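Local coordinates for trehalose synthase regulatory protein (Candida albicans, PDB 5HUS) that is probably a regulatory subunit of the trehalose synthase complex, here represented by its C-terminal domain, which is related to the trehalose-phosphatases of the HAD superfamily, at residues A[174-179]-A[184-189]; A[116-121]-A[195-200]; A[128-133]-A[149-154]; A[250-255]-A[281-286]; A[94-99]-A[108-113]. One frame throughout, in Å; residues are numbered along the deposited sequence.

Contact 1. Residues A[174-179]-A[184-189]; sequences HINTLF and VHATLV
The side-chain amide of Asn176 lies across the imidazole of His185, the two side chains crossing at about a right angle with their planes 65° apart. Its OD1 meets the ring obliquely, 3.5 Å from His185 CD2, and reaches past it to the strand backbone. There Ala186 N donates to Asn176 OD1 over 2.7 Å, nearly straight at 170°, in the carbonyl plane and on a lone pair. The other end of the amide gives a weak bond from Asn176 ND2 to Ala186 O, so one residue of strand 184-189 is held through both its N-H and its C=O, a task for which asparagine, with donor and acceptor side by side, is well suited. The imidazole has stronger polar partners outside the contact, ND1 bonding Asp198 and NE2 bonding Glu180, which together should fix its rotation.

Beside these polar bonds the contact is apolar. Ile175 sets CG2 anti to the backbone N and brings it 3.8 Å from Ala186 CB; the small alanine lets the helix come close, the two axes passing at 7.0 Å. Phe179 and Val184 meet through their CB atoms at 4.1 Å, while the phenyl ring leads off toward helix 116-136. A weak bond from Val184 N to Phe179 O links the two chain ends nearest the turn. Segments 174-179 and 184-189 run almost antiparallel (166°): a short turn folds the edge strand back along the helix, consistent with the alpha/beta cap domain that trehalose-phosphatases insert into the HAD core.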
# COMPACT_ATOMS: atom_id res chain seq x y z
N HIS A 174 -12.12 19.34 8.83
CA HIS A 174 -11.14 20.20 9.50
C HIS A 174 -9.75 20.02 8.89
O HIS A 174 -9.12 20.98 8.43
CB HIS A 174 -11.14 19.90 11.00
CG HIS A 174 -10.24 20.77 11.82
ND1 HIS A 174 -10.23 20.73 13.20
CD2 HIS A 174 -9.31 21.69 11.47
CE1 HIS A 174 -9.34 21.59 13.66
NE2 HIS A 174 -8.77 22.19 12.63
N ILE A 175 -9.27 18.78 8.87
CA ILE A 175 -7.95 18.48 8.31
C ILE A 175 -7.85 18.82 6.82
O ILE A 175 -6.86 19.39 6.37
CB ILE A 175 -7.59 17.00 8.53
CG1 ILE A 175 -7.40 16.74 10.02
CG2 ILE A 175 -6.33 16.63 7.76
CD1 ILE A 175 -7.35 15.27 10.39
N ASN A 176 -8.88 18.47 6.05
CA ASN A 176 -8.81 18.72 4.62
C ASN A 176 -8.83 20.21 4.31
O ASN A 176 -8.12 20.66 3.43
CB ASN A 176 -9.94 18.00 3.88
CG ASN A 176 -9.69 16.51 3.77
OD1 ASN A 176 -8.57 16.05 3.97
ND2 ASN A 176 -10.73 15.75 3.46
N THR A 177 -9.63 20.97 5.06
CA THR A 177 -9.68 22.41 4.84
C THR A 177 -8.29 23.03 5.03
O THR A 177 -7.84 23.84 4.22
CB THR A 177 -10.68 23.10 5.78
OG1 THR A 177 -11.99 22.55 5.58
CG2 THR A 177 -10.72 24.60 5.53
N LEU A 178 -7.61 22.62 6.10
CA LEU A 178 -6.34 23.23 6.47
C LEU A 178 -5.11 22.67 5.74
O LEU A 178 -4.13 23.38 5.57
CB LEU A 178 -6.11 23.10 7.97
CG LEU A 178 -7.11 23.81 8.89
CD1 LEU A 178 -6.63 23.77 10.33
CD2 LEU A 178 -7.35 25.24 8.44
N PHE A 179 -5.16 21.41 5.31
CA PHE A 179 -3.95 20.80 4.75
C PHE A 179 -4.02 20.35 3.30
O PHE A 179 -3.01 19.92 2.74
CB PHE A 179 -3.53 19.62 5.63
CG PHE A 179 -2.97 20.03 6.96
CD1 PHE A 179 -1.61 20.26 7.11
CD2 PHE A 179 -3.81 20.21 8.05
CE1 PHE A 179 -1.10 20.65 8.33
CE2 PHE A 179 -3.30 20.60 9.27
CZ PHE A 179 -1.94 20.82 9.41
N VAL A 184 -2.10 16.99 1.26
CA VAL A 184 -2.40 16.08 2.36
C VAL A 184 -3.91 15.98 2.56
O VAL A 184 -4.60 16.99 2.51
CB VAL A 184 -1.72 16.55 3.67
CG1 VAL A 184 -2.20 15.73 4.86
CG2 VAL A 184 -0.21 16.49 3.53
N HIS A 185 -4.42 14.77 2.75
CA HIS A 185 -5.85 14.59 2.96
C HIS A 185 -6.14 13.59 4.08
O HIS A 185 -5.34 12.71 4.35
CB HIS A 185 -6.54 14.12 1.68
CG HIS A 185 -6.80 15.23 0.70
ND1 HIS A 185 -5.92 15.55 -0.31
CD2 HIS A 185 -7.85 16.08 0.58
CE1 HIS A 185 -6.41 16.56 -1.01
NE2 HIS A 185 -7.58 16.90 -0.49
N ALA A 186 -7.30 13.77 4.71
CA ALA A 186 -7.82 12.80 5.67
C ALA A 186 -8.92 11.97 5.00
O ALA A 186 -9.71 12.50 4.22
CB ALA A 186 -8.36 13.51 6.89
N THR A 187 -8.96 10.68 5.28
CA THR A 187 -9.96 9.80 4.70
C THR A 187 -10.55 8.89 5.78
O THR A 187 -9.85 8.54 6.72
CB THR A 187 -9.37 8.94 3.56
OG1 THR A 187 -8.60 9.78 2.68
CG2 THR A 187 -10.48 8.27 2.76
N LEU A 188 -11.82 8.54 5.64
CA LEU A 188 -12.44 7.59 6.56
C LEU A 188 -12.20 6.18 6.06
O LEU A 188 -12.60 5.81 4.96
CB LEU A 188 -13.94 7.85 6.70
CG LEU A 188 -14.63 6.91 7.70
CD1 LEU A 188 -14.31 7.33 9.13
CD2 LEU A 188 -16.14 6.87 7.47
N VAL A 189 -11.51 5.39 6.88
CA VAL A 189 -11.24 4.00 6.56
C VAL A 189 -11.67 3.14 7.73
O VAL A 189 -11.08 3.20 8.80
CB VAL A 189 -9.75 3.75 6.26
CG1 VAL A 189 -9.50 2.28 6.00
CG2 VAL A 189 -9.30 4.59 5.07

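Contact 2. Residues A[116-121]-A[195-200]; sequences KDELNS and VQKDQI
Glu118 keeps its chain extended beyond CG (chi2 -175°), which carries the carboxylate straight out from helix 116-136, whereas Lys197 bends at chi2 (-65°) and again at chi3, turning its ammonium group toward it. The two side chains cross at about a right angle, and the meeting is one-sided: OE1 does the touching. Glu118 OE1 lies 3.2 Å from Lys197 NZ in a salt bridge, and Lys197 CE is at much the same distance from it, 3.1 Å. Glu118 OE2 stands back at 3.8 Å from Lys197 NZ and instead accepts a 2.6 Å bond from a water. The charge pair is therefore made directly on OE1 and supplemented on OE2 by this water, whose link to the lysine NZ is weak.

Lys197 NZ also donates to Asn182 O, its stronger polar partner, so the ammonium group joins the helix to the turn before strand 184-189. Long, flexible side chains suit this place, because the backbones stay far apart: the nearest CA atoms, those of Glu118 and Lys197, are 9.9 Å from each other. Lys197 closes strand 192-197 and opens a type II beta turn through Ile200. This is a surface salt bridge between a helix and the end of a sheet strand, probably where the cap returns to the HAD core, since strand 192-197 of the small sheet leads here into helix 200-213.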
# COMPACT_ATOMS: atom_id res chain seq x y z
N LYS A 116 11.41 14.98 4.34
CA LYS A 116 11.56 15.16 5.77
C LYS A 116 11.21 16.58 6.21
O LYS A 116 10.69 16.77 7.31
CB LYS A 116 12.98 14.82 6.22
CG LYS A 116 13.09 14.64 7.73
CD LYS A 116 14.47 14.17 8.16
CE LYS A 116 14.39 13.31 9.41
NZ LYS A 116 13.46 13.88 10.43
N ASP A 117 11.47 17.57 5.36
CA ASP A 117 11.10 18.95 5.69
C ASP A 117 9.58 19.10 5.74
O ASP A 117 9.05 19.81 6.59
CB ASP A 117 11.70 19.94 4.68
CG ASP A 117 13.17 20.22 4.94
OD1 ASP A 117 13.64 19.98 6.08
OD2 ASP A 117 13.86 20.70 4.02
N GLU A 118 8.88 18.44 4.82
CA GLU A 118 7.43 18.39 4.88
C GLU A 118 6.95 17.73 6.18
O GLU A 118 6.07 18.25 6.86
CB GLU A 118 6.86 17.65 3.67
CG GLU A 118 7.04 18.38 2.35
CD GLU A 118 6.36 17.69 1.19
OE1 GLU A 118 5.64 16.69 1.42
OE2 GLU A 118 6.54 18.13 0.03
N LEU A 119 7.55 16.59 6.51
CA LEU A 119 7.20 15.89 7.75
C LEU A 119 7.44 16.75 8.98
O LEU A 119 6.56 16.86 9.84
CB LEU A 119 8.00 14.59 7.87
CG LEU A 119 7.76 13.54 6.79
CD1 LEU A 119 8.54 12.28 7.11
CD2 LEU A 119 6.28 13.24 6.65
N ASN A 120 8.62 17.34 9.07
CA ASN A 120 8.95 18.20 10.20
C ASN A 120 7.97 19.37 10.34
O ASN A 120 7.66 19.79 11.45
CB ASN A 120 10.37 18.75 10.07
CG ASN A 120 11.43 17.68 10.29
OD1 ASN A 120 11.14 16.61 10.83
ND2 ASN A 120 12.66 17.98 9.90
N SER A 121 7.49 19.87 9.21
CA SER A 121 6.60 21.03 9.21
C SER A 121 5.14 20.71 9.51
O SER A 121 4.48 21.46 10.23
CB SER A 121 6.68 21.76 7.87
OG SER A 121 7.92 22.44 7.73
N VAL A 195 -4.65 10.12 7.90
CA VAL A 195 -4.10 11.32 7.27
C VAL A 195 -2.81 10.95 6.54
O VAL A 195 -1.88 10.42 7.16
CB VAL A 195 -3.84 12.44 8.32
CG1 VAL A 195 -3.41 13.74 7.64
CG2 VAL A 195 -5.06 12.65 9.19
N GLN A 196 -2.78 11.17 5.23
CA GLN A 196 -1.58 10.85 4.46
C GLN A 196 -1.37 11.77 3.27
O GLN A 196 -2.29 12.50 2.85
CB GLN A 196 -1.61 9.38 3.97
CG GLN A 196 -2.61 9.13 2.90
CD GLN A 196 -2.48 7.74 2.28
OE1 GLN A 196 -2.83 7.53 1.12
NE2 GLN A 196 -1.99 6.80 3.05
N LYS A 197 -0.15 11.73 2.74
CA LYS A 197 0.20 12.44 1.52
C LYS A 197 -0.58 11.90 0.33
O LYS A 197 -0.71 10.68 0.15
CB LYS A 197 1.70 12.31 1.25
CG LYS A 197 2.50 13.58 1.50
CD LYS A 197 2.10 14.68 0.54
CE LYS A 197 3.30 15.31 -0.15
NZ LYS A 197 3.04 16.73 -0.51
N ASP A 198 -1.09 12.80 -0.50
CA ASP A 198 -1.85 12.42 -1.69
C ASP A 198 -1.09 11.48 -2.61
O ASP A 198 0.08 11.72 -2.94
CB ASP A 198 -2.26 13.66 -2.49
CG ASP A 198 -3.29 14.50 -1.78
OD1 ASP A 198 -3.74 14.10 -0.68
OD2 ASP A 198 -3.65 15.56 -2.32
N GLN A 199 -1.76 10.40 -3.02
CA GLN A 199 -1.23 9.43 -3.97
C GLN A 199 0.14 8.86 -3.59
O GLN A 199 0.91 8.48 -4.46
CB GLN A 199 -1.18 10.05 -5.38
CG GLN A 199 -2.55 10.30 -5.98
CD GLN A 199 -2.50 10.85 -7.41
OE1 GLN A 199 -1.56 11.55 -7.79
NE2 GLN A 199 -3.51 10.52 -8.20
N ILE A 200 0.44 8.78 -2.30
CA ILE A 200 1.78 8.33 -1.92
C ILE A 200 1.97 6.84 -2.26
O ILE A 200 3.08 6.43 -2.62
CB ILE A 200 2.07 8.62 -0.41
CG1 ILE A 200 3.55 8.43 -0.09
CG2 ILE A 200 1.18 7.79 0.51
CD1 ILE A 200 4.48 9.29 -0.92
O HOH W 1 4.94 19.43 -1.55

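Contact 3. Residues A[128-133]-A[149-154]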
# COMPACT_ATOMS: atom_id res chain seq x y z
N LYS A 128 -1.21 17.32 16.76
CA LYS A 128 -1.83 18.20 17.74
C LYS A 128 -3.33 18.33 17.49
O LYS A 128 -4.14 18.25 18.42
CB LYS A 128 -1.16 19.58 17.70
CG LYS A 128 -1.63 20.54 18.79
CD LYS A 128 -0.45 21.27 19.40
CE LYS A 128 -0.91 22.40 20.30
NZ LYS A 128 -1.65 23.43 19.53
N LEU A 129 -3.70 18.50 16.23
CA LEU A 129 -5.09 18.59 15.83
C LEU A 129 -5.85 17.31 16.20
O LEU A 129 -6.91 17.37 16.84
CB LEU A 129 -5.19 18.88 14.33
CG LEU A 129 -6.54 19.25 13.70
CD1 LEU A 129 -6.30 20.01 12.40
CD2 LEU A 129 -7.40 18.02 13.43
N VAL A 130 -5.30 16.16 15.83
CA VAL A 130 -5.94 14.89 16.13
C VAL A 130 -6.06 14.66 17.63
O VAL A 130 -7.08 14.18 18.12
CB VAL A 130 -5.19 13.71 15.49
CG1 VAL A 130 -5.78 12.38 15.94
CG2 VAL A 130 -5.23 13.82 13.97
N GLU A 131 -5.02 15.04 18.38
CA GLU A 131 -5.03 14.83 19.83
C GLU A 131 -6.13 15.66 20.50
O GLU A 131 -6.73 15.21 21.48
CB GLU A 131 -3.66 15.16 20.42
CG GLU A 131 -2.65 14.02 20.27
CD GLU A 131 -1.26 14.38 20.75
OE1 GLU A 131 -0.95 15.59 20.86
OE2 GLU A 131 -0.47 13.45 21.03
N SER A 132 -6.40 16.84 19.96
CA SER A 132 -7.46 17.70 20.50
C SER A 132 -8.85 17.11 20.25
O SER A 132 -9.78 17.36 21.02
CB SER A 132 -7.37 19.11 19.90
OG SER A 132 -7.84 19.13 18.56
N LYS A 133 -8.98 16.34 19.18
CA LYS A 133 -10.23 15.63 18.91
C LYS A 133 -10.39 14.48 19.90
O LYS A 133 -11.50 14.21 20.37
CB LYS A 133 -10.26 15.09 17.48
CG LYS A 133 -10.07 16.14 16.40
CD LYS A 133 -11.14 17.21 16.46
CE LYS A 133 -10.98 18.20 15.31
NZ LYS A 133 -11.98 19.30 15.38
N VAL A 149 -0.82 9.80 10.21
CA VAL A 149 -1.50 9.91 11.50
C VAL A 149 -2.85 9.23 11.36
O VAL A 149 -3.55 9.42 10.36
CB VAL A 149 -1.68 11.38 11.95
CG1 VAL A 149 -2.33 11.45 13.33
CG2 VAL A 149 -0.33 12.12 11.96
N ARG A 150 -3.22 8.44 12.36
CA ARG A 150 -4.51 7.76 12.33
C ARG A 150 -5.32 8.06 13.58
O ARG A 150 -4.84 7.90 14.70
CB ARG A 150 -4.32 6.25 12.15
CG ARG A 150 -5.59 5.52 11.74
CD ARG A 150 -5.34 4.04 11.46
NE ARG A 150 -4.60 3.81 10.22
CZ ARG A 150 -5.13 3.34 9.10
NH1 ARG A 150 -6.42 3.04 9.05
NH2 ARG A 150 -4.38 3.15 8.03
N PHE A 151 -6.55 8.52 13.37
CA PHE A 151 -7.47 8.86 14.45
C PHE A 151 -8.45 7.70 14.61
O PHE A 151 -9.32 7.51 13.78
CB PHE A 151 -8.19 10.17 14.13
CG PHE A 151 -9.15 10.64 15.19
CD1 PHE A 151 -8.98 10.28 16.52
CD2 PHE A 151 -10.22 11.46 14.86
CE1 PHE A 151 -9.86 10.72 17.49
CE2 PHE A 151 -11.10 11.90 15.83
CZ PHE A 151 -10.93 11.52 17.14
N HIS A 152 -8.29 6.93 15.69
CA HIS A 152 -9.12 5.75 15.91
C HIS A 152 -10.34 6.06 16.77
O HIS A 152 -10.22 6.67 17.83
CB HIS A 152 -8.31 4.65 16.60
CG HIS A 152 -7.16 4.12 15.80
ND1 HIS A 152 -7.24 2.96 15.06
CD2 HIS A 152 -5.90 4.58 15.65
CE1 HIS A 152 -6.08 2.73 14.48
NE2 HIS A 152 -5.24 3.70 14.82
N ALA A 153 -11.51 5.63 16.32
CA ALA A 153 -12.73 5.81 17.09
C ALA A 153 -12.66 5.03 18.40
O ALA A 153 -13.15 5.48 19.43
CB ALA A 153 -13.94 5.37 16.29
N GLY A 154 -12.02 3.86 18.35
CA GLY A 154 -11.87 3.03 19.53
C GLY A 154 -13.22 2.74 20.16
O GLY A 154 -14.18 2.39 19.47
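Val130 and Phe151 form the tight part of the contact, lying side by side and pointing opposite ways so that Val130 CG1 rests 3.7 Å from Phe151 CB. The second methyl, CG2 of Val130, turns to the neighbouring valine and stops 3.8 Å from Val149 CG1. A branched side chain serves well here, since its two methyls reach two strand residues on the same face of the sheet. Phe151, with CG anti to the backbone N (chi1 -179°), stands its ring up against the helix: the backbone Val130 O lies over one face, and Lys133 CB approaches obliquely, 3.6 Å from Phe151 CZ.

Residues 128-133 of helix 116-136 run nearly parallel to strand 149-152, at 6° with the axes 9.2 Å apart, and pack on one face of the four-stranded antiparallel sheet of what is probably the cap domain of the HAD fold. Their companion on that face is helix 161-179, touched by Leu129.

On the outer side of the helix, where Lys128 and Glu131 are exposed, the groups are polar. Lys133 gives only the root of its side chain to the phenyl ring; the chain bends at chi2 and leads off to a salt bridge with Glu170 and a hydrogen bond to His174. Ser132 OG donates to Leu129 O over 2.6 Å, an oxygen that also accepts from Lys133 N.

Contact 4. Residues A[250-255]-A[281-286]; sequences GGLTSI and SSNEET
Leu252 comes nearest Thr286, their CA atoms 7.6 Å apart, where an extended loop leaving strand 243-250 passes a type I beta turn from Asn283 to Thr286. Both pieces follow strands in the parallel part of the large mixed sheet of the HAD-like fold, the first leading from a strand into helix 254-265, the second lying in the long loop between strands 272-278 and 292-294. Thr253, right after Leu252, is the N-cap of helix 254-265.

The leucine supplies the apolar half of this small surface contact. Its CD1 lies against both polar side chains of the turn, crossing them obliquely: Leu252 CD1 sits 3.5 Å from Asn283 CG, against the amide, and 3.2 Å from Thr286 OG1. Thr288 touches the same leucine from the loop just beyond.

Asparagine and threonine suit the place because each can bond to nearby backbone: Asn283 OD1 to Ser280 N just ahead of the turn, Thr286 OG1 within it. The first bond holds the amide where the leucine methyl meets it. The threonine hydroxyl lies between its own backbone N and carbonyl carbon (chi1 77°), turned back into the turn. Asn283 O thus takes two bonds from one residue, from Thr286 N at 3.2 Å and from Thr286 OG1 at 2.9 Å.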
# COMPACT_ATOMS: atom_id res chain seq x y z
N GLY A 250 -4.83 -6.50 -3.46
CA GLY A 250 -5.21 -5.75 -2.28
C GLY A 250 -6.56 -6.15 -1.74
O GLY A 250 -7.00 -7.29 -1.90
N GLY A 251 -7.21 -5.20 -1.09
CA GLY A 251 -8.56 -5.38 -0.59
C GLY A 251 -9.49 -4.40 -1.26
O GLY A 251 -9.22 -3.91 -2.36
N LEU A 252 -10.59 -4.10 -0.59
CA LEU A 252 -11.59 -3.19 -1.13
C LEU A 252 -11.63 -1.92 -0.30
O LEU A 252 -12.55 -1.71 0.50
CB LEU A 252 -12.96 -3.85 -1.16
CG LEU A 252 -13.04 -5.11 -2.01
CD1 LEU A 252 -14.25 -5.94 -1.63
CD2 LEU A 252 -13.07 -4.74 -3.49
N THR A 253 -10.61 -1.09 -0.45
CA THR A 253 -10.57 0.22 0.17
C THR A 253 -10.38 1.26 -0.92
O THR A 253 -10.04 0.90 -2.05
CB THR A 253 -9.44 0.34 1.21
OG1 THR A 253 -8.17 0.24 0.55
CG2 THR A 253 -9.55 -0.74 2.27
N SER A 254 -10.59 2.53 -0.59
CA SER A 254 -10.42 3.61 -1.56
C SER A 254 -8.98 3.67 -2.06
O SER A 254 -8.73 3.99 -3.23
CB SER A 254 -10.81 4.95 -0.94
OG SER A 254 -12.18 4.97 -0.59
N ILE A 255 -8.05 3.37 -1.17
CA ILE A 255 -6.64 3.41 -1.52
C ILE A 255 -6.28 2.24 -2.43
O ILE A 255 -5.53 2.41 -3.39
CB ILE A 255 -5.76 3.40 -0.25
CG1 ILE A 255 -5.82 4.78 0.41
CG2 ILE A 255 -4.32 3.03 -0.58
CD1 ILE A 255 -4.84 4.97 1.54
N SER A 281 -17.65 -12.74 2.31
CA SER A 281 -19.06 -12.65 2.61
C SER A 281 -19.22 -11.82 3.89
O SER A 281 -18.90 -12.28 4.98
CB SER A 281 -19.68 -14.04 2.78
OG SER A 281 -19.61 -14.78 1.58
N SER A 282 -19.72 -10.59 3.74
CA SER A 282 -20.15 -10.09 2.44
C SER A 282 -19.69 -8.66 2.16
O SER A 282 -20.17 -7.70 2.77
CB SER A 282 -21.68 -10.15 2.33
OG SER A 282 -22.12 -9.56 1.12
N ASN A 283 -18.75 -8.54 1.23
CA ASN A 283 -18.46 -7.27 0.58
C ASN A 283 -18.62 -7.46 -0.93
O ASN A 283 -18.00 -6.77 -1.73
CB ASN A 283 -17.06 -6.75 0.93
CG ASN A 283 -15.97 -7.80 0.73
OD1 ASN A 283 -16.06 -8.65 -0.16
ND2 ASN A 283 -14.93 -7.73 1.55
N GLU A 284 -19.46 -8.43 -1.28
CA GLU A 284 -19.69 -8.82 -2.66
C GLU A 284 -20.34 -7.73 -3.51
O GLU A 284 -20.16 -7.70 -4.72
CB GLU A 284 -20.56 -10.09 -2.71
CG GLU A 284 -19.88 -11.33 -2.15
CD GLU A 284 -20.79 -12.54 -2.16
OE1 GLU A 284 -21.81 -12.52 -1.43
OE2 GLU A 284 -20.49 -13.51 -2.88
N GLU A 285 -21.09 -6.84 -2.87
CA GLU A 285 -21.78 -5.79 -3.61
C GLU A 285 -20.93 -4.52 -3.76
O GLU A 285 -21.30 -3.61 -4.50
CB GLU A 285 -23.11 -5.45 -2.95
CG GLU A 285 -24.24 -6.41 -3.31
CD GLU A 285 -24.14 -7.72 -2.56
OE1 GLU A 285 -23.76 -7.70 -1.37
OE2 GLU A 285 -24.45 -8.77 -3.16
N THR A 286 -19.80 -4.46 -3.07
CA THR A 286 -18.91 -3.31 -3.19
C THR A 286 -18.29 -3.23 -4.58
O THR A 286 -17.82 -4.24 -5.12
CB THR A 286 -17.78 -3.33 -2.14
OG1 THR A 286 -16.77 -4.26 -2.54
CG2 THR A 286 -18.32 -3.72 -0.77

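Contact 5. Residues A[94-99]-A[108-113]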
# COMPACT_ATOMS: atom_id res chain seq x y z
N LEU A 94 9.96 -4.13 0.78
CA LEU A 94 9.04 -3.51 1.73
C LEU A 94 8.67 -2.09 1.34
O LEU A 94 9.52 -1.29 0.96
CB LEU A 94 9.65 -3.50 3.14
CG LEU A 94 10.06 -4.88 3.69
CD1 LEU A 94 10.91 -4.72 4.96
CD2 LEU A 94 8.85 -5.76 3.96
N ILE A 95 7.38 -1.79 1.45
CA ILE A 95 6.90 -0.42 1.30
C ILE A 95 6.13 -0.08 2.58
O ILE A 95 5.12 -0.70 2.88
CB ILE A 95 6.00 -0.26 0.06
CG1 ILE A 95 6.73 -0.74 -1.20
CG2 ILE A 95 5.63 1.20 -0.12
CD1 ILE A 95 5.82 -0.89 -2.41
N ALA A 96 6.65 0.89 3.34
CA ALA A 96 6.11 1.21 4.66
C ALA A 96 5.25 2.46 4.66
O ALA A 96 5.42 3.34 3.80
CB ALA A 96 7.25 1.38 5.67
N GLU A 97 4.34 2.54 5.62
CA GLU A 97 3.38 3.64 5.76
C GLU A 97 2.75 4.00 4.43
O GLU A 97 2.68 5.16 4.02
CB GLU A 97 4.06 4.87 6.39
CG GLU A 97 4.58 4.59 7.80
CD GLU A 97 4.84 5.84 8.62
OE1 GLU A 97 4.04 6.81 8.52
OE2 GLU A 97 5.83 5.85 9.37
N ASN A 98 2.30 2.95 3.75
CA ASN A 98 1.52 3.05 2.52
C ASN A 98 2.26 3.73 1.38
O ASN A 98 1.64 4.21 0.45
CB ASN A 98 0.20 3.77 2.79
CG ASN A 98 -0.85 3.47 1.74
OD1 ASN A 98 -1.63 4.35 1.37
ND2 ASN A 98 -0.85 2.24 1.24
N GLY A 99 3.59 3.77 1.45
CA GLY A 99 4.35 4.34 0.35
C GLY A 99 5.37 5.39 0.73
O GLY A 99 6.23 5.74 -0.09
N LYS A 108 19.94 -2.28 2.47
CA LYS A 108 20.08 -2.18 3.92
C LYS A 108 19.32 -0.98 4.47
O LYS A 108 18.97 -0.94 5.64
CB LYS A 108 21.56 -2.06 4.31
CG LYS A 108 22.46 -3.16 3.78
CD LYS A 108 23.85 -3.06 4.41
CE LYS A 108 24.95 -3.13 3.36
NZ LYS A 108 24.94 -4.41 2.60
N ASN A 109 19.07 -0.00 3.61
CA ASN A 109 18.49 1.26 4.04
C ASN A 109 17.15 1.57 3.39
O ASN A 109 16.87 1.12 2.28
CB ASN A 109 19.47 2.40 3.75
CG ASN A 109 20.71 2.32 4.61
OD1 ASN A 109 20.63 2.04 5.80
ND2 ASN A 109 21.86 2.56 4.00
N TRP A 110 16.33 2.33 4.09
CA TRP A 110 15.07 2.80 3.54
C TRP A 110 15.27 4.04 2.69
O TRP A 110 16.06 4.92 3.03
CB TRP A 110 14.05 3.13 4.64
CG TRP A 110 13.60 1.97 5.45
CD1 TRP A 110 14.19 1.48 6.57
CD2 TRP A 110 12.43 1.17 5.21
NE1 TRP A 110 13.46 0.41 7.05
CE2 TRP A 110 12.38 0.20 6.24
CE3 TRP A 110 11.43 1.18 4.24
CZ2 TRP A 110 11.37 -0.75 6.31
CZ3 TRP A 110 10.42 0.23 4.31
CH2 TRP A 110 10.40 -0.73 5.34
N ILE A 111 14.53 4.08 1.59
CA ILE A 111 14.38 5.29 0.80
C ILE A 111 13.20 6.08 1.33
O ILE A 111 12.12 5.53 1.53
CB ILE A 111 14.13 4.96 -0.68
CG1 ILE A 111 15.34 4.25 -1.28
CG2 ILE A 111 13.78 6.24 -1.45
CD1 ILE A 111 15.05 3.62 -2.62
N SER A 112 13.41 7.37 1.56
CA SER A 112 12.32 8.22 2.01
C SER A 112 11.70 8.94 0.83
O SER A 112 12.25 9.92 0.31
CB SER A 112 12.81 9.21 3.07
OG SER A 112 11.72 9.95 3.61
N LEU A 113 10.55 8.44 0.38
CA LEU A 113 9.77 9.14 -0.62
C LEU A 113 9.13 10.37 0.02
O LEU A 113 8.99 11.42 -0.61
CB LEU A 113 8.71 8.20 -1.21
CG LEU A 113 7.95 8.62 -2.46
CD1 LEU A 113 8.88 9.16 -3.54
CD2 LEU A 113 7.16 7.43 -2.98
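The indole of Trp110 meets strand 93-96 with the far corner of its six-membered ring, and the two small aliphatic groups that receive it, Leu94 CB and Ala96 CB, both approach the ring obliquely. Leu94 CB is 3.6 Å from Trp110 CH2, and Ala96 CB is equally close to Trp110 CZ3. These residues are two apart in the strand, so they point to the same side of the sheet and offer the ring a pair of neighbouring footholds. Ala96 has just enough side chain to touch the ring without pushing it off, while Leu94 CD1 lies 4.0 Å from Trp110 CH2. With CG anti to the carbonyl carbon (chi1 -65°), the indole is carried from its own backbone across to the strand, the CA atoms of Leu94 and Trp110 remaining 8.9 Å apart. At the pyrrole end of the ring system, NE1 bonds to Asp83, which should help fix the ring's rotation and leaves the hydrocarbon end for the strand.

A second, smaller meeting lies at the other end of the contact. Leu113 CD2 packs against the backbone of Gly99, 3.5 Å from Gly99 O. The glycine belongs here for its backbone: at its angles (phi 129°, psi -14°) a CB would be jammed against the preceding carbonyl oxygen.

Trp110 spans strand 101-103, which lies between strands 93-96 and 111-112 in the mixed sheet, and touches its Phe101 and Lys103. Helix 79-86 lies on the same side, meeting Leu94, Ala96 and Trp110, while Leu113 rests on helix 200-213.

Overall arrangement
Contacts 1, 3 and 5 are buried, and contacts 2 and 4 lie at the surface. Contacts 1 and 3 serve the same four-stranded antiparallel sheet from its two helices, and they touch through Leu129 and Ile175; contact 2 shares helix 116-136 with contact 3, and its strand 192-197 lies between strands 149-152 and 184-189. Contact 5 lies in the large core sheet and contact 4 in loops that leave it, on opposite sides of the chain's centre. Chemistry follows place: hydrocarbon packing dominates 3 and 5, contact 1 adds an amide grip on an edge strand, contact 2 is ionic, and contact 4 sets a methyl against polar groups. Asn98 and Gln196 probably hydrogen-bond between contacts 5 and 2.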